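Local coordinates for protein putative polysaccharide deacetylase (Bdellovibrio bacteriovorus HD100, PDB 5JP6) that probably removes acetyl groups from peptidoglycan as a zinc-binding carbohydrate esterase of family 4, acting on the cell wall during the predator-prey interaction, at residues Val172-Asp177 with Ile331-Asp336. The protein carries 1 engineered substitution. Sequence-based numbering, arbitrary orientation.
Sequences VLTFDD and IVLFHD. With ZN (zinc ion), chain B.
Thr174 grips the carbonyl of Val332 twice, joining two parallel strands of the NodB-type deacetylase core. Its backbone N reaches Val332 O at 3.1 Å, and Thr174 OG1 donates to the same Val332 O at 2.7 Å. A chi1 of 77° sets OG1 between the backbone N and carbonyl carbon, where it can add this second bond. Val332 N gives a nearly straight bond to Val172 O. Phe334 N bonds Thr174 O at a more bent angle (148°), and Asp176 N bonds Phe334 O. Beyond them, Asp336 N reaches Asp176 O only weakly. One water lies within hydrogen-bonding distance of both Phe175 O and Asp336 OD1, while Thr184 bonds Asp336 OD2. On one face, the Phe175 and Phe334 ring planes differ by 16°, but with centroids 5.5 Å apart the rings hardly overlap. On the other, CD1 of Leu333 packs 3.4 Å from Asp176 OD2. Arg277 bonds Thr174 OG1 and forms a salt bridge with Asp176 OD1. His335 CD2 lies 3.4 Å from Asp177 OD2. Asp177 OD2 binds zinc together with His227 and Tyr280, whose OH also bonds His335 NE2. The paired strands thus carry Asp176, Asp177 and His335 to the same end, beside the zinc.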
ATOM      1  N   VAL A 172      13.734   2.990  -6.908  1.00 19.42           N
ATOM      2  CA  VAL A 172      13.459   1.983  -5.892  1.00 19.25           C
ATOM      3  C   VAL A 172      11.950   1.957  -5.709  1.00 18.61           C
ATOM      4  O   VAL A 172      11.335   2.977  -5.429  1.00 19.77           O
ATOM      5  CB  VAL A 172      14.128   2.332  -4.546  1.00 19.36           C
ATOM      6  CG1 VAL A 172      13.902   1.254  -3.503  1.00 19.63           C
ATOM      7  CG2 VAL A 172      15.595   2.595  -4.695  1.00 20.46           C
ATOM      8  N   LEU A 173      11.377   0.792  -5.923  1.00 18.79           N
ATOM      9  CA  LEU A 173       9.955   0.661  -5.810  1.00 18.47           C
ATOM     10  C   LEU A 173       9.549   0.215  -4.406  1.00 17.31           C
ATOM     11  O   LEU A 173      10.049  -0.808  -3.901  1.00 19.23           O
ATOM     12  CB  LEU A 173       9.452  -0.352  -6.826  1.00 19.85           C
ATOM     13  CG  LEU A 173       9.813  -0.055  -8.291  1.00 20.55           C
ATOM     14  CD1 LEU A 173       9.138  -1.061  -9.179  1.00 25.05           C
ATOM     15  CD2 LEU A 173       9.482   1.391  -8.703  1.00 21.68           C
ATOM     16  N   THR A 174       8.693   0.997  -3.754  1.00 16.84           N
ATOM     17  CA  THR A 174       8.287   0.723  -2.402  1.00 17.32           C
ATOM     18  C   THR A 174       6.787   0.687  -2.244  1.00 16.57           C
ATOM     19  O   THR A 174       6.050   1.446  -2.893  1.00 18.05           O
ATOM     20  CB  THR A 174       8.967   1.676  -1.392  1.00 18.91           C
ATOM     21  OG1 THR A 174       8.335   2.972  -1.406  1.00 19.13           O
ATOM     22  CG2 THR A 174      10.440   1.819  -1.635  1.00 19.40           C
ATOM     23  N   PHE A 175       6.346  -0.238  -1.401  1.00 16.35           N
ATOM     24  CA  PHE A 175       4.922  -0.524  -1.249  1.00 16.94           C
ATOM     25  C   PHE A 175       4.561  -0.524   0.229  1.00 17.64           C
ATOM     26  O   PHE A 175       5.087  -1.333   0.998  1.00 17.21           O
ATOM     27  CB  PHE A 175       4.587  -1.900  -1.838  1.00 17.25           C
ATOM     28  CG  PHE A 175       4.757  -1.963  -3.338  1.00 17.01           C
ATOM     29  CD1 PHE A 175       3.742  -1.586  -4.178  1.00 18.23           C
ATOM     30  CD2 PHE A 175       5.952  -2.374  -3.877  1.00 18.36           C
ATOM     31  CE1 PHE A 175       3.917  -1.608  -5.548  1.00 17.94           C
ATOM     32  CE2 PHE A 175       6.137  -2.405  -5.252  1.00 18.23           C
ATOM     33  CZ  PHE A 175       5.110  -2.007  -6.083  1.00 17.54           C
ATOM     34  N   ASP A 176       3.640   0.364   0.589  1.00 16.84           N
ATOM     35  CA  ASP A 176       3.155   0.478   1.975  1.00 16.83           C
ATOM     36  C   ASP A 176       1.817  -0.178   2.222  1.00 17.86           C
ATOM     37  O   ASP A 176       0.952  -0.160   1.339  1.00 17.50           O
ATOM     38  CB  ASP A 176       2.982   1.961   2.339  1.00 17.98           C
ATOM     39  CG  ASP A 176       4.267   2.678   2.598  1.00 18.60           C
ATOM     40  OD1 ASP A 176       5.370   2.110   2.419  1.00 20.31           O
ATOM     41  OD2 ASP A 176       4.176   3.862   3.017  1.00 21.34           O
ATOM     42  N   ASP A 177       1.680  -0.656   3.451  1.00 18.05           N
ATOM     43  CA  ASP A 177       0.415  -1.004   4.107  1.00 19.09           C
ATOM     44  C   ASP A 177      -0.170  -2.360   3.850  1.00 18.65           C
ATOM     45  O   ASP A 177      -1.207  -2.690   4.410  1.00 21.63           O
ATOM     46  CB  ASP A 177      -0.605   0.092   3.874  1.00 20.64           C
ATOM     47  CG  ASP A 177      -0.191   1.345   4.545  1.00 24.49           C
ATOM     48  OD1 ASP A 177       0.546   1.246   5.560  1.00 30.91           O
ATOM     49  OD2 ASP A 177      -0.534   2.401   4.102  1.00 31.83           O
ATOM     50  N   ILE A 331      13.148   7.108  -4.899  1.00 20.69           N
ATOM     51  CA  ILE A 331      12.298   6.151  -4.214  1.00 18.69           C
ATOM     52  C   ILE A 331      10.852   6.485  -4.514  1.00 19.78           C
ATOM     53  O   ILE A 331      10.403   7.611  -4.272  1.00 20.40           O
ATOM     54  CB  ILE A 331      12.550   6.140  -2.699  1.00 20.75           C
ATOM     55  CG1 ILE A 331      13.974   5.674  -2.400  1.00 21.76           C
ATOM     56  CG2 ILE A 331      11.526   5.270  -1.971  1.00 20.72           C
ATOM     57  CD1 ILE A 331      14.372   5.757  -0.947  1.00 22.23           C
ATOM     58  N   VAL A 332      10.138   5.492  -5.053  1.00 19.14           N
ATOM     59  CA  VAL A 332       8.730   5.648  -5.429  1.00 19.10           C
ATOM     60  C   VAL A 332       7.829   5.110  -4.334  1.00 18.81           C
ATOM     61  O   VAL A 332       8.033   3.972  -3.886  1.00 19.09           O
ATOM     62  CB  VAL A 332       8.412   4.871  -6.724  1.00 20.60           C
ATOM     63  CG1 VAL A 332       6.965   5.150  -7.179  1.00 21.86           C
ATOM     64  CG2 VAL A 332       9.407   5.221  -7.821  1.00 21.86           C
ATOM     65  N   LEU A 333       6.815   5.885  -3.971  1.00 18.40           N
ATOM     66  CA  LEU A 333       5.803   5.447  -2.998  1.00 19.01           C
ATOM     67  C   LEU A 333       4.541   4.909  -3.692  1.00 16.81           C
ATOM     68  O   LEU A 333       3.823   5.689  -4.339  1.00 19.44           O
ATOM     69  CB  LEU A 333       5.391   6.616  -2.106  1.00 20.81           C
ATOM     70  CG  LEU A 333       4.309   6.297  -1.085  1.00 21.89           C
ATOM     71  CD1 LEU A 333       4.736   5.221  -0.080  1.00 23.81           C
ATOM     72  CD2 LEU A 333       3.861   7.563  -0.352  1.00 25.29           C
ATOM     73  N   PHE A 334       4.279   3.613  -3.480  1.00 17.46           N
ATOM     74  CA  PHE A 334       3.046   2.911  -3.924  1.00 17.84           C
ATOM     75  C   PHE A 334       2.451   2.316  -2.618  1.00 16.73           C
ATOM     76  O   PHE A 334       3.116   2.179  -1.581  1.00 17.49           O
ATOM     77  CB  PHE A 334       3.312   1.786  -4.915  1.00 17.63           C
ATOM     78  CG  PHE A 334       3.623   2.225  -6.335  1.00 16.79           C
ATOM     79  CD1 PHE A 334       2.671   2.932  -7.122  1.00 18.52           C
ATOM     80  CD2 PHE A 334       4.828   1.870  -6.911  1.00 17.45           C
ATOM     81  CE1 PHE A 334       2.966   3.241  -8.424  1.00 19.75           C
ATOM     82  CE2 PHE A 334       5.096   2.161  -8.238  1.00 19.20           C
ATOM     83  CZ  PHE A 334       4.181   2.866  -8.962  1.00 20.53           C
ATOM     84  N   HIS A 335       1.208   1.866  -2.750  1.00 16.81           N
ATOM     85  CA  HIS A 335       0.538   1.043  -1.733  1.00 16.94           C
ATOM     86  C   HIS A 335       0.056  -0.244  -2.383  1.00 17.09           C
ATOM     87  O   HIS A 335      -0.741  -0.189  -3.322  1.00 18.44           O
ATOM     88  CB  HIS A 335      -0.627   1.813  -1.123  1.00 18.63           C
ATOM     89  CG  HIS A 335      -0.217   3.068  -0.418  1.00 18.20           C
ATOM     90  ND1 HIS A 335       0.050   4.235  -1.108  1.00 19.50           N
ATOM     91  CD2 HIS A 335       0.076   3.313   0.890  1.00 19.76           C
ATOM     92  CE1 HIS A 335       0.463   5.148  -0.236  1.00 21.28           C
ATOM     93  NE2 HIS A 335       0.481   4.607   0.969  1.00 22.11           N
ATOM     94  N   ASP A 336       0.508  -1.401  -1.883  1.00 17.79           N
ATOM     95  CA  ASP A 336       0.112  -2.676  -2.512  1.00 18.31           C
ATOM     96  C   ASP A 336      -1.337  -3.034  -2.078  1.00 18.12           C
ATOM     97  O   ASP A 336      -1.918  -3.965  -2.631  1.00 21.54           O
ATOM     98  CB  ASP A 336       1.100  -3.839  -2.321  1.00 18.98           C
ATOM     99  CG  ASP A 336       1.440  -4.115  -0.884  1.00 18.40           C
ATOM    100  OD1 ASP A 336       1.701  -3.129  -0.153  1.00 19.46           O
ATOM    101  OD2 ASP A 336       1.467  -5.305  -0.469  1.00 20.10           O
TER
HETATM  102 ZN    ZN B 401       0.907   4.121   4.971  0.50 37.29          ZN
HETATM  103  O   HOH W   1       3.312  -3.343   2.024  1.00 19.90           O